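Aromatic amino acid exporter YddG (Starkeya novella, PDB 5I20) exports a broad range of amino acids, among them threonine, methionine, lysine and glutamate, across the inner membrane through a large central cavity. Local coordinates at residues V161-S164 with V165-A169; L186-A189 with A190-L194; V203-G207 with S208-A212; T227-I230 with G231-G235. One frame throughout, in Å; residues are numbered along the deposited sequence.

Contact 1 (V161-S164 with V165-A169); sequences VIWS and VYSVA. With OLC ((2R)-2,3-dihydroxypropyl (9Z)-octadec-9-enoate), chain G.
The indole of W163 is sandwiched between a lipid and a hydroxyl: C10 of the bound monoolein lies over one face, 3.7 Å from W163 CE2, while S167 OG sits over the opposite face, 3.6 Å from the same carbon. This is an i to i+4 contact on the transmembrane helix 150-169. One turn separates the two residues, and the ring reaches forward to the serine because W163 CG is anti to its backbone N (chi1 172°), which swings the indole along the helix toward S167. The serine hydroxyl also turns back on its own helix. S167 OG donates to W163 O at 2.8 Å, and the amide S167 N reaches the same oxygen at 2.9 Å from the other face of the carbonyl plane, so one carbonyl is gripped twice by one residue. Beyond the segments, S167 OG also bonds W228 NE1, and the W228 ring stacks on W163, which ties this helix to helix 224-234. Three residues on from W163, Y166 turns its ring at 30° to the six-membered ring, offset so that little of one lies above the other, with centroids 5.5 Å apart. On the surface of the helix, V161 and V165 lie side by side. Within the aromatic pair the nearest approach is W163 CZ3 to Y166 CD2, 3.8 Å.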
loop_
_atom_site.group_PDB
_atom_site.type_symbol
_atom_site.label_atom_id
_atom_site.label_comp_id
_atom_site.label_asym_id
_atom_site.label_seq_id
_atom_site.Cartn_x
_atom_site.Cartn_y
_atom_site.Cartn_z
ATOM N N VAL A 161 -10.052 2.200 -4.037
ATOM C CA VAL A 161 -10.896 1.098 -4.495
ATOM C C VAL A 161 -10.124 0.118 -5.377
ATOM O O VAL A 161 -10.238 -1.097 -5.216
ATOM C CB VAL A 161 -12.119 1.618 -5.278
ATOM C CG1 VAL A 161 -12.905 0.460 -5.879
ATOM C CG2 VAL A 161 -13.005 2.455 -4.378
ATOM N N ILE A 162 -9.338 0.653 -6.306
ATOM C CA ILE A 162 -8.570 -0.177 -7.228
ATOM C C ILE A 162 -7.562 -1.048 -6.476
ATOM O O ILE A 162 -7.443 -2.247 -6.740
ATOM C CB ILE A 162 -7.845 0.684 -8.280
ATOM C CG1 ILE A 162 -8.867 1.325 -9.221
ATOM C CG2 ILE A 162 -6.859 -0.149 -9.083
ATOM C CD1 ILE A 162 -8.270 2.313 -10.203
ATOM N N TRP A 163 -6.853 -0.450 -5.526
ATOM C CA TRP A 163 -5.894 -1.193 -4.716
ATOM C C TRP A 163 -6.588 -2.216 -3.817
ATOM O O TRP A 163 -6.094 -3.330 -3.637
ATOM C CB TRP A 163 -5.051 -0.237 -3.868
ATOM C CG TRP A 163 -4.180 -0.949 -2.878
ATOM C CD1 TRP A 163 -4.361 -1.018 -1.528
ATOM C CD2 TRP A 163 -3.000 -1.710 -3.164
ATOM N NE1 TRP A 163 -3.362 -1.766 -0.954
ATOM C CE2 TRP A 163 -2.513 -2.203 -1.937
ATOM C CE3 TRP A 163 -2.305 -2.017 -4.338
ATOM C CZ2 TRP A 163 -1.364 -2.989 -1.850
ATOM C CZ3 TRP A 163 -1.164 -2.795 -4.251
ATOM C CH2 TRP A 163 -0.704 -3.272 -3.016
ATOM N N SER A 164 -7.730 -1.835 -3.252
ATOM C CA SER A 164 -8.506 -2.742 -2.407
ATOM C C SER A 164 -9.043 -3.930 -3.191
ATOM O O SER A 164 -9.046 -5.061 -2.699
ATOM C CB SER A 164 -9.674 -2.005 -1.750
ATOM O OG SER A 164 -9.209 -1.010 -0.859
ATOM N N VAL A 165 -9.522 -3.671 -4.403
ATOM C CA VAL A 165 -10.060 -4.743 -5.227
ATOM C C VAL A 165 -8.918 -5.633 -5.695
ATOM O O VAL A 165 -9.015 -6.853 -5.621
ATOM C CB VAL A 165 -10.861 -4.198 -6.428
ATOM C CG1 VAL A 165 -11.130 -5.297 -7.447
ATOM C CG2 VAL A 165 -12.168 -3.589 -5.943
ATOM N N TYR A 166 -7.824 -5.020 -6.140
ATOM C CA TYR A 166 -6.627 -5.767 -6.512
ATOM C C TYR A 166 -6.175 -6.712 -5.399
ATOM O O TYR A 166 -5.838 -7.868 -5.654
ATOM C CB TYR A 166 -5.481 -4.815 -6.865
ATOM C CG TYR A 166 -4.147 -5.513 -6.964
ATOM C CD1 TYR A 166 -3.799 -6.231 -8.103
ATOM C CD2 TYR A 166 -3.237 -5.467 -5.916
ATOM C CE1 TYR A 166 -2.582 -6.881 -8.196
ATOM C CE2 TYR A 166 -2.020 -6.111 -5.999
ATOM C CZ TYR A 166 -1.697 -6.818 -7.140
ATOM O OH TYR A 166 -0.484 -7.457 -7.222
ATOM N N SER A 167 -6.166 -6.211 -4.169
ATOM C CA SER A 167 -5.719 -6.993 -3.020
ATOM C C SER A 167 -6.651 -8.161 -2.721
ATOM O O SER A 167 -6.210 -9.305 -2.590
ATOM C CB SER A 167 -5.601 -6.104 -1.783
ATOM O OG SER A 167 -4.642 -5.081 -1.976
ATOM N N VAL A 168 -7.941 -7.868 -2.604
ATOM C CA VAL A 168 -8.932 -8.892 -2.301
ATOM C C VAL A 168 -9.059 -9.898 -3.445
ATOM O O VAL A 168 -9.162 -11.103 -3.210
ATOM C CB VAL A 168 -10.309 -8.257 -2.001
ATOM C CG1 VAL A 168 -11.386 -9.322 -1.880
ATOM C CG2 VAL A 168 -10.233 -7.421 -0.731
ATOM N N ALA A 169 -9.032 -9.406 -4.682
ATOM C CA ALA A 169 -9.178 -10.278 -5.847
ATOM C C ALA A 169 -7.941 -11.144 -6.078
ATOM O O ALA A 169 -7.980 -12.091 -6.866
ATOM C CB ALA A 169 -9.478 -9.459 -7.093
HETATM C C10 OLC G . -0.594 0.654 -0.632
HETATM C C9 OLC G . 0.779 0.113 -0.831
HETATM C C11 OLC G . -1.191 1.522 -1.684
HETATM C C8 OLC G . 1.548 0.459 -2.059
HETATM C C16 OLC G . -0.973 6.161 0.312
HETATM C C12 OLC G . -2.143 2.486 -1.062
HETATM C C7 OLC G . 2.552 1.521 -1.763
HETATM C C15 OLC G . -1.418 5.865 -1.082
HETATM C C13 OLC G . -2.226 3.713 -1.906
HETATM C C6 OLC G . 3.340 1.822 -2.995
HETATM C C14 OLC G . -2.550 4.893 -1.055
HETATM C C5 OLC G . 3.191 3.263 -3.347
HETATM C C4 OLC G . 4.264 3.666 -4.303
HETATM C C3 OLC G . 4.236 5.146 -4.495
HETATM C C2 OLC G . 5.430 5.568 -5.283
#

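Contact 2 (L186-A189 with A190-L194); sequences LATA and ALSAL
S192 holds T188 O with two bonds from a single residue. Its hydroxyl OG donates to that oxygen at 2.7 Å, coming from above the carbonyl plane, 37° out of it, while its amide N donates at 2.8 Å from the opposite face. The carbonyl is thus clasped from both faces, one turn back along the transmembrane helix 181-199. The torsion of S192 explains the clasp: OG stands beside its own backbone N and anti to the carbonyl carbon (chi1 -57°), the setting in which a helical serine can bend back to the carbonyl four residues earlier. The methyl of T188 accompanies the hydroxyl, with T188 CG2 3.9 Å from S192 OG. T188 repeats the theme one turn earlier, since its OG1 bonds F184 O, so two successive turns each keep a hydroxyl on the helix itself.

Around this core the ordinary ladder continues. A190 N bonds L186 O, L191 N bonds A187 O at 3.0 Å, and A193 N bonds A189 O. Small side chains dominate, and the larger L191 has its CG 3.5 Å from A187 O.

Farther out, neighbouring helices receive these residues. A189 packs on F40 and T41 of helix 32-53, and S192 on T36; T188 meets L75 of helix 65-88, while L191 meets I72 and F76. A hydroxyl paired with its own helix brings its polarity into a buried interface without needing a partner on the next helix, and the second bond to T188 O probably draws additional charge toward that carbonyl oxygen.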
loop_
_atom_site.group_PDB
_atom_site.type_symbol
_atom_site.label_atom_id
_atom_site.label_comp_id
_atom_site.label_asym_id
_atom_site.label_seq_id
_atom_site.Cartn_x
_atom_site.Cartn_y
_atom_site.Cartn_z
ATOM N N LEU A 186 7.155 -4.884 -13.919
ATOM C CA LEU A 186 7.845 -4.506 -15.148
ATOM C C LEU A 186 6.885 -3.863 -16.141
ATOM O O LEU A 186 7.221 -2.866 -16.783
ATOM C CB LEU A 186 8.529 -5.720 -15.782
ATOM C CG LEU A 186 9.709 -6.292 -14.993
ATOM C CD1 LEU A 186 10.279 -7.527 -15.677
ATOM C CD2 LEU A 186 10.787 -5.236 -14.791
ATOM N N ALA A 187 5.690 -4.432 -16.259
ATOM C CA ALA A 187 4.661 -3.866 -17.125
ATOM C C ALA A 187 4.249 -2.484 -16.632
ATOM O O ALA A 187 4.117 -1.548 -17.423
ATOM C CB ALA A 187 3.455 -4.788 -17.198
ATOM N N THR A 188 4.054 -2.358 -15.320
ATOM C CA THR A 188 3.710 -1.073 -14.715
ATOM C C THR A 188 4.822 -0.053 -14.937
ATOM O O THR A 188 4.558 1.122 -15.185
ATOM C CB THR A 188 3.443 -1.206 -13.200
ATOM O OG1 THR A 188 2.388 -2.148 -12.979
ATOM C CG2 THR A 188 3.048 0.136 -12.603
ATOM N N ALA A 189 6.066 -0.510 -14.848
ATOM C CA ALA A 189 7.213 0.357 -15.092
ATOM C C ALA A 189 7.251 0.815 -16.547
ATOM O O ALA A 189 7.569 1.968 -16.835
ATOM C CB ALA A 189 8.506 -0.353 -14.726
ATOM N N ALA A 190 6.925 -0.093 -17.463
ATOM C CA ALA A 190 6.908 0.239 -18.883
ATOM C C ALA A 190 5.854 1.303 -19.177
ATOM O O ALA A 190 6.114 2.262 -19.906
ATOM C CB ALA A 190 6.658 -1.005 -19.721
ATOM N N LEU A 191 4.668 1.129 -18.601
ATOM C CA LEU A 191 3.589 2.099 -18.760
ATOM C C LEU A 191 3.928 3.433 -18.096
ATOM O O LEU A 191 3.660 4.498 -18.654
ATOM C CB LEU A 191 2.282 1.544 -18.185
ATOM C CG LEU A 191 1.643 0.370 -18.929
ATOM C CD1 LEU A 191 0.436 -0.151 -18.166
ATOM C CD2 LEU A 191 1.248 0.782 -20.338
ATOM N N SER A 192 4.515 3.372 -16.904
ATOM C CA SER A 192 4.908 4.584 -16.186
ATOM C C SER A 192 5.980 5.345 -16.955
ATOM O O SER A 192 6.070 6.570 -16.871
ATOM C CB SER A 192 5.409 4.246 -14.781
ATOM O OG SER A 192 4.425 3.544 -14.043
ATOM N N ALA A 193 6.798 4.609 -17.702
ATOM C CA ALA A 193 7.805 5.220 -18.554
ATOM C C ALA A 193 7.134 6.023 -19.661
ATOM O O ALA A 193 7.585 7.113 -20.012
ATOM C CB ALA A 193 8.722 4.161 -19.143
ATOM N N LEU A 194 6.051 5.475 -20.203
ATOM C CA LEU A 194 5.292 6.152 -21.247
ATOM C C LEU A 194 4.620 7.409 -20.702
ATOM O O LEU A 194 4.681 8.470 -21.322
ATOM C CB LEU A 194 4.248 5.209 -21.849
ATOM C CG LEU A 194 3.400 5.782 -22.986
ATOM C CD1 LEU A 194 4.254 6.047 -24.221
ATOM C CD2 LEU A 194 2.239 4.853 -23.316
#

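Contact 3 (V203-G207 with S208-A212); sequences VWPVG and SEWLA
P205 packs flat on the indole of W210, at the point where the periplasmic loop after helix 181-199 turns into helix 209-221. The proline lies against the ring as a CH-pi contact: P205 CB stands 3.6 Å from the centroid of the five-membered ring of W210, only 9° off the ring normal and so squarely over the face. P205 O, on the same side of the indole plane as CB, is 2.8 Å from W210 NE1. W204 adds a looser touch, its CE3 lying 4.2 Å from W210 CZ2.

G207 occupies the second position of a type II' turn running from V206 to E209. Its positive phi of 61° is one that glycine accepts readily. The turn is closed by E209 N, which donates to V206 O at 3.2 Å, and a weak bond joins W210 N to G207 O.

E209 answers in the other direction. Its chain runs extended beyond CG, alongside V206, and E209 OE1 receives V206 N at 3.1 Å in a nearly straight bond, from above the carboxylate plane. Outward, W204, P205 and W210 all lean on L38 of helix 32-53. V206 and E209 thus form a reciprocal pair, one bond backbone to backbone and the other backbone to carboxylate; a negative charge near the start of the helix would probably also be favoured by the helix dipole.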
loop_
_atom_site.group_PDB
_atom_site.type_symbol
_atom_site.label_atom_id
_atom_site.label_comp_id
_atom_site.label_asym_id
_atom_site.label_seq_id
_atom_site.Cartn_x
_atom_site.Cartn_y
_atom_site.Cartn_z
ATOM N N VAL A 203 13.248 15.357 -14.861
ATOM C CA VAL A 203 14.131 15.528 -13.713
ATOM C C VAL A 203 14.567 14.167 -13.178
ATOM O O VAL A 203 13.792 13.461 -12.531
ATOM C CB VAL A 203 13.456 16.336 -12.586
ATOM C CG1 VAL A 203 14.401 16.495 -11.403
ATOM C CG2 VAL A 203 13.016 17.696 -13.105
ATOM N N TRP A 204 15.815 13.804 -13.460
ATOM C CA TRP A 204 16.354 12.510 -13.062
ATOM C C TRP A 204 17.030 12.585 -11.695
ATOM O O TRP A 204 17.456 13.659 -11.273
ATOM C CB TRP A 204 17.337 12.006 -14.120
ATOM C CG TRP A 204 16.659 11.430 -15.328
ATOM C CD1 TRP A 204 16.050 12.121 -16.334
ATOM C CD2 TRP A 204 16.524 10.041 -15.655
ATOM N NE1 TRP A 204 15.542 11.249 -17.267
ATOM C CE2 TRP A 204 15.821 9.966 -16.874
ATOM C CE3 TRP A 204 16.930 8.855 -15.036
ATOM C CZ2 TRP A 204 15.513 8.752 -17.485
ATOM C CZ3 TRP A 204 16.623 7.650 -15.644
ATOM C CH2 TRP A 204 15.923 7.608 -16.856
ATOM N N PRO A 205 17.111 11.444 -10.991
ATOM C CA PRO A 205 17.807 11.392 -9.699
ATOM C C PRO A 205 19.276 11.774 -9.824
ATOM O O PRO A 205 19.943 11.333 -10.759
ATOM C CB PRO A 205 17.663 9.926 -9.279
ATOM C CG PRO A 205 16.451 9.445 -9.994
ATOM C CD PRO A 205 16.442 10.169 -11.308
ATOM N N VAL A 206 19.770 12.588 -8.897
ATOM C CA VAL A 206 21.170 12.993 -8.912
ATOM C C VAL A 206 21.832 12.743 -7.559
ATOM O O VAL A 206 21.202 12.888 -6.509
ATOM C CB VAL A 206 21.326 14.482 -9.293
ATOM C CG1 VAL A 206 20.877 14.716 -10.729
ATOM C CG2 VAL A 206 20.544 15.369 -8.335
ATOM N N GLY A 207 23.104 12.354 -7.594
ATOM C CA GLY A 207 23.877 12.128 -6.384
ATOM C C GLY A 207 23.321 11.049 -5.472
ATOM O O GLY A 207 23.078 9.921 -5.900
ATOM N N SER A 208 23.117 11.406 -4.207
ATOM C CA SER A 208 22.641 10.462 -3.200
ATOM C C SER A 208 21.153 10.151 -3.327
ATOM O O SER A 208 20.639 9.272 -2.637
ATOM C CB SER A 208 22.932 10.993 -1.796
ATOM O OG SER A 208 24.223 10.604 -1.371
ATOM N N GLU A 209 20.462 10.870 -4.205
ATOM C CA GLU A 209 19.050 10.601 -4.450
ATOM C C GLU A 209 18.866 9.205 -5.036
ATOM O O GLU A 209 17.816 8.588 -4.870
ATOM C CB GLU A 209 18.449 11.651 -5.387
ATOM C CG GLU A 209 18.366 13.047 -4.792
ATOM C CD GLU A 209 17.783 14.056 -5.760
ATOM O OE1 GLU A 209 17.653 13.725 -6.958
ATOM O OE2 GLU A 209 17.452 15.179 -5.325
ATOM N N TRP A 210 19.897 8.712 -5.715
ATOM C CA TRP A 210 19.843 7.393 -6.332
ATOM C C TRP A 210 19.745 6.270 -5.304
ATOM O O TRP A 210 19.122 5.242 -5.560
ATOM C CB TRP A 210 21.065 7.169 -7.225
ATOM C CG TRP A 210 20.845 7.581 -8.645
ATOM C CD1 TRP A 210 21.391 8.658 -9.282
ATOM C CD2 TRP A 210 20.010 6.927 -9.608
ATOM N NE1 TRP A 210 20.952 8.711 -10.583
ATOM C CE2 TRP A 210 20.104 7.660 -10.808
ATOM C CE3 TRP A 210 19.195 5.792 -9.572
ATOM C CZ2 TRP A 210 19.412 7.296 -11.959
ATOM C CZ3 TRP A 210 18.510 5.433 -10.716
ATOM C CH2 TRP A 210 18.622 6.182 -11.893
ATOM N N LEU A 211 20.360 6.467 -4.142
ATOM C CA LEU A 211 20.374 5.437 -3.109
ATOM C C LEU A 211 18.982 5.221 -2.523
ATOM O O LEU A 211 18.623 4.107 -2.143
ATOM C CB LEU A 211 21.368 5.804 -2.006
ATOM C CG LEU A 211 21.764 4.685 -1.040
ATOM C CD1 LEU A 211 21.982 3.379 -1.791
ATOM C CD2 LEU A 211 23.020 5.073 -0.276
ATOM N N ALA A 212 18.197 6.291 -2.458
ATOM C CA ALA A 212 16.822 6.198 -1.987
ATOM C C ALA A 212 15.964 5.478 -3.018
ATOM O O ALA A 212 15.095 4.678 -2.669
ATOM C CB ALA A 212 16.261 7.579 -1.698
#

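Contact 4 (T227-I230 with G231-G235); sequences TWDI and GMKRG
The I230 carbonyl oxygen is gripped by two amides near the cytoplasmic end of helix 224-234: R234 N bonds I230 O at 2.9 Å, and K233 N adds a weak bond to it at 3.3 Å. K233 N has its main acceptor in D229 O, so this amide is shared between two carbonyls as the helix nears its end. The side chains of D229 and K233 close the same turn. The lysine chain runs extended back along the helix to a salt bridge in which D229 OD2 offers its syn lone pair to K233 NZ, 2.9 Å away; a weaker bond reaches D229 OD1. D229 meets it because its CG is anti to the backbone N (chi1 -170°). D229 is the partner within the turn, whereas the strongest polar partner of the ammonium is V176 O, in the loop before helix 181-199.

On another side of the helix, M232 bends back over W228. The methyl M232 CE lies over the six-membered ring, 3.9 Å from its centroid and 21° off the normal, whereas the sulfur M232 SD is oblique to the five-membered ring. The indole, held by S167 of helix 150-169, is probably fixed in its rotation. The salt bridge and the Met-aromatic contact are both i to i+4 pairs, placed at the cytoplasmic end of a transmembrane helix in a DMT-superfamily exporter.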
loop_
_atom_site.group_PDB
_atom_site.type_symbol
_atom_site.label_atom_id
_atom_site.label_comp_id
_atom_site.label_asym_id
_atom_site.label_seq_id
_atom_site.Cartn_x
_atom_site.Cartn_y
_atom_site.Cartn_z
ATOM N N THR A 227 5.429 -10.098 -0.859
ATOM C CA THR A 227 5.052 -10.550 0.475
ATOM C C THR A 227 3.586 -10.206 0.759
ATOM O O THR A 227 2.937 -10.845 1.582
ATOM C CB THR A 227 5.976 -9.936 1.555
ATOM O OG1 THR A 227 5.661 -10.481 2.837
ATOM C CG2 THR A 227 5.812 -8.450 1.622
ATOM N N TRP A 228 3.070 -9.200 0.058
ATOM C CA TRP A 228 1.661 -8.832 0.147
ATOM C C TRP A 228 0.824 -9.825 -0.654
ATOM O O TRP A 228 -0.275 -10.206 -0.249
ATOM C CB TRP A 228 1.453 -7.404 -0.363
ATOM C CG TRP A 228 0.052 -6.879 -0.262
ATOM C CD1 TRP A 228 -0.814 -6.657 -1.293
ATOM C CD2 TRP A 228 -0.638 -6.488 0.933
ATOM N NE1 TRP A 228 -2.000 -6.159 -0.816
ATOM C CE2 TRP A 228 -1.920 -6.044 0.546
ATOM C CE3 TRP A 228 -0.299 -6.472 2.289
ATOM C CZ2 TRP A 228 -2.861 -5.592 1.467
ATOM C CZ3 TRP A 228 -1.237 -6.023 3.202
ATOM C CH2 TRP A 228 -2.502 -5.591 2.787
ATOM N N ASP A 229 1.367 -10.247 -1.791
ATOM C CA ASP A 229 0.721 -11.249 -2.629
ATOM C C ASP A 229 0.537 -12.555 -1.858
ATOM O O ASP A 229 -0.514 -13.194 -1.948
ATOM C CB ASP A 229 1.535 -11.488 -3.903
ATOM C CG ASP A 229 0.796 -12.338 -4.916
ATOM O OD1 ASP A 229 -0.169 -11.835 -5.528
ATOM O OD2 ASP A 229 1.189 -13.506 -5.113
ATOM N N ILE A 230 1.555 -12.937 -1.093
ATOM C CA ILE A 230 1.493 -14.148 -0.278
ATOM C C ILE A 230 0.410 -14.040 0.797
ATOM O O ILE A 230 -0.383 -14.964 0.984
ATOM C CB ILE A 230 2.849 -14.446 0.391
ATOM C CG1 ILE A 230 3.886 -14.824 -0.670
ATOM C CG2 ILE A 230 2.707 -15.563 1.420
ATOM C CD1 ILE A 230 5.250 -15.168 -0.103
ATOM N N GLY A 231 0.376 -12.907 1.492
ATOM C CA GLY A 231 -0.626 -12.673 2.515
ATOM C C GLY A 231 -2.044 -12.670 1.972
ATOM O O GLY A 231 -2.960 -13.165 2.618
ATOM N N MET A 232 -2.233 -12.109 0.781
ATOM C CA MET A 232 -3.567 -12.023 0.195
ATOM C C MET A 232 -4.070 -13.385 -0.278
ATOM O O MET A 232 -5.271 -13.652 -0.247
ATOM C CB MET A 232 -3.589 -11.029 -0.975
ATOM C CG MET A 232 -3.526 -9.557 -0.577
ATOM S SD MET A 232 -4.909 -8.983 0.439
ATOM C CE MET A 232 -4.154 -8.954 2.061
ATOM N N LYS A 233 -3.148 -14.244 -0.705
ATOM C CA LYS A 233 -3.512 -15.530 -1.298
ATOM C C LYS A 233 -3.585 -16.674 -0.293
ATOM O O LYS A 233 -4.281 -17.662 -0.525
ATOM C CB LYS A 233 -2.522 -15.894 -2.409
ATOM C CG LYS A 233 -2.669 -15.053 -3.660
ATOM C CD LYS A 233 -1.636 -15.425 -4.710
ATOM C CE LYS A 233 -1.811 -14.574 -5.956
ATOM N NZ LYS A 233 -0.680 -14.729 -6.909
ATOM N N ARG A 234 -2.865 -16.543 0.816
ATOM C CA ARG A 234 -2.743 -17.637 1.775
ATOM C C ARG A 234 -2.947 -17.195 3.217
ATOM O O ARG A 234 -3.100 -18.026 4.110
ATOM C CB ARG A 234 -1.370 -18.301 1.644
ATOM C CG ARG A 234 -1.193 -19.166 0.411
ATOM C CD ARG A 234 0.221 -19.028 -0.121
ATOM N NE ARG A 234 0.751 -20.282 -0.643
ATOM C CZ ARG A 234 1.953 -20.404 -1.197
ATOM N NH1 ARG A 234 2.743 -19.343 -1.307
ATOM N NH2 ARG A 234 2.362 -21.584 -1.644
ATOM N N GLY A 235 -2.937 -15.889 3.448
ATOM C CA GLY A 235 -3.061 -15.365 4.794
ATOM C C GLY A 235 -4.469 -14.923 5.133
ATOM O O GLY A 235 -5.424 -15.247 4.430
#

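Overall arrangement
All four contacts follow in series along the second EamA-like half of the sequence, each local to one helix or to a loop and the helix it enters. Contacts 1 and 4, on helices 150-169 and 224-234, have centres about 13 Å apart and touch each other, so the two helices meet directly. Contact 2, on helix 181-199, lies about 20 Å from contact 1 between centres, and its nearest atoms stay about 8 Å away. Contact 3, at the start of helix 209-221, has its centre about 32 Å from that of contact 4. The four thus stand at different depths of the membrane protein: contact 3 is periplasmic, contact 1 buried, and contact 4 reaches the cytoplasmic side.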